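Local coordinates for protein putative invasin (Yersinia pseudotuberculosis IP 31758, PDB 5N40) that probably acts as an invasin-like adhesin on the bacterial surface, with immunoglobulin-like domains in a rod that ends in a C-type lectin-like adhesion domain, at residues T44-A49 with G66-T71. The protein carries 1 engineered substitution. Sequence-based numbering, arbitrary orientation.
Sequences TGQTVA and GLYTAT
Val48 and Tyr68 meet at one end of an immunoglobulin-like beta sandwich, the first domain of the modelled chain, where its interior gives way to a turn. Val48 opens strand 48-52, and Tyr68 lies near the start of strand 67-73. Their side chains bridge the gap between these strands, which are not hydrogen-bonded neighbours, and cross at about a right angle.

This is the tight side. Val48 CG2 sits over one face of the tyrosine ring, 3.7 Å from its centroid and close to the ring normal, a CH-pi contact. The methyl is displaced toward the rim, so its nearest ring atom is Tyr68 CD2 at 3.6 Å. Leu33 and Val85 also pack on Val48, while Val60 and Leu35 touch Tyr68.

At the phenol oxygen the packing turns polar. Tyr68 CG stands beside its own backbone N, anti to the carbonyl carbon (chi1 -56°), which sends the ring toward the turn ahead of strand 48-52. There Gln46 N gives a hydrogen bond to Tyr68 OH, 3.1 Å long and fairly straight. The hydroxyl also bonds the carbonyl oxygen of Val43, so two backbone groups of one turn grip it and limit how far the ring can swing. Gln46 CB adds a side-chain contact, 3.4 Å from Tyr68 OH.

Beyond the hydroxyl the contact thins toward solvent. Thr44 and Gly45 are exposed, and the approach of Thr44 CG2 to Gly66 N is a loose 4.1 Å. Glu62 OE2 takes the N-H of Gly45. The Gln46 amide turns back from the tyrosine, its chain bent at CB-CG (chi2 -56°), and clasps its own turn: NE2 donates to Thr44 O at 2.9 Å, with the oxygen almost in the glutamine amide plane but the nitrogen above the carbonyl plane of Thr44.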
# COMPACT_ATOMS: atom_id res chain seq x y z
N THR A 44 -25.81 35.95 39.81
CA THR A 44 -26.95 35.56 38.98
C THR A 44 -27.20 36.58 37.87
O THR A 44 -26.72 37.71 37.91
CB THR A 44 -28.20 35.40 39.86
OG1 THR A 44 -28.53 36.65 40.47
CG2 THR A 44 -27.96 34.36 40.95
N GLY A 45 -27.96 36.15 36.87
CA GLY A 45 -28.43 37.04 35.83
C GLY A 45 -27.37 37.52 34.86
O GLY A 45 -27.56 38.56 34.22
N GLN A 46 -26.27 36.80 34.72
CA GLN A 46 -25.17 37.25 33.89
C GLN A 46 -25.28 36.73 32.45
O GLN A 46 -26.00 35.78 32.15
CB GLN A 46 -23.84 36.82 34.49
CG GLN A 46 -23.63 37.35 35.90
CD GLN A 46 -23.72 38.86 35.95
OE1 GLN A 46 -22.86 39.57 35.43
NE2 GLN A 46 -24.78 39.36 36.58
N THR A 47 -24.53 37.39 31.56
CA THR A 47 -24.46 37.04 30.15
C THR A 47 -23.16 36.26 29.94
O THR A 47 -22.08 36.84 29.84
CB THR A 47 -24.51 38.29 29.28
OG1 THR A 47 -25.76 38.95 29.52
CG2 THR A 47 -24.39 37.93 27.79
N VAL A 48 -23.29 34.94 29.89
CA VAL A 48 -22.16 34.01 29.89
C VAL A 48 -22.07 33.35 28.52
O VAL A 48 -23.09 32.97 27.93
CB VAL A 48 -22.33 32.97 31.01
CG1 VAL A 48 -21.24 31.90 30.96
CG2 VAL A 48 -22.34 33.66 32.36
N ALA A 49 -20.84 33.22 28.02
CA ALA A 49 -20.57 32.52 26.77
C ALA A 49 -19.40 31.58 26.97
O ALA A 49 -18.47 31.88 27.72
CB ALA A 49 -20.27 33.50 25.63
N GLY A 66 -26.49 30.60 40.44
CA GLY A 66 -25.40 31.10 39.62
C GLY A 66 -24.68 30.03 38.83
O GLY A 66 -23.46 30.12 38.62
N LEU A 67 -25.41 29.01 38.38
CA LEU A 67 -24.86 28.00 37.49
C LEU A 67 -25.29 28.29 36.06
O LEU A 67 -26.45 28.65 35.82
CB LEU A 67 -25.33 26.60 37.90
CG LEU A 67 -24.43 25.80 38.85
CD1 LEU A 67 -24.05 26.60 40.09
CD2 LEU A 67 -25.13 24.52 39.24
N TYR A 68 -24.37 28.14 35.13
CA TYR A 68 -24.63 28.39 33.72
C TYR A 68 -24.12 27.20 32.92
O TYR A 68 -22.96 26.81 33.07
CB TYR A 68 -23.95 29.68 33.25
CG TYR A 68 -24.32 30.91 34.05
CD1 TYR A 68 -23.79 31.13 35.31
CD2 TYR A 68 -25.21 31.85 33.53
CE1 TYR A 68 -24.13 32.25 36.05
CE2 TYR A 68 -25.55 32.98 34.27
CZ TYR A 68 -25.00 33.17 35.52
OH TYR A 68 -25.34 34.29 36.26
N THR A 69 -24.98 26.65 32.07
CA THR A 69 -24.66 25.40 31.37
C THR A 69 -24.88 25.53 29.87
O THR A 69 -25.66 26.35 29.39
CB THR A 69 -25.50 24.24 31.91
OG1 THR A 69 -26.89 24.52 31.73
CG2 THR A 69 -25.22 24.04 33.39
N ALA A 70 -24.15 24.68 29.14
CA ALA A 70 -24.36 24.50 27.71
C ALA A 70 -23.94 23.08 27.35
O ALA A 70 -23.18 22.44 28.07
CB ALA A 70 -23.57 25.51 26.87
N THR A 71 -24.47 22.59 26.24
CA THR A 71 -24.13 21.26 25.74
C THR A 71 -23.09 21.40 24.63
O THR A 71 -23.31 22.13 23.65
CB THR A 71 -25.37 20.53 25.23
OG1 THR A 71 -26.28 20.31 26.31
CG2 THR A 71 -24.99 19.18 24.61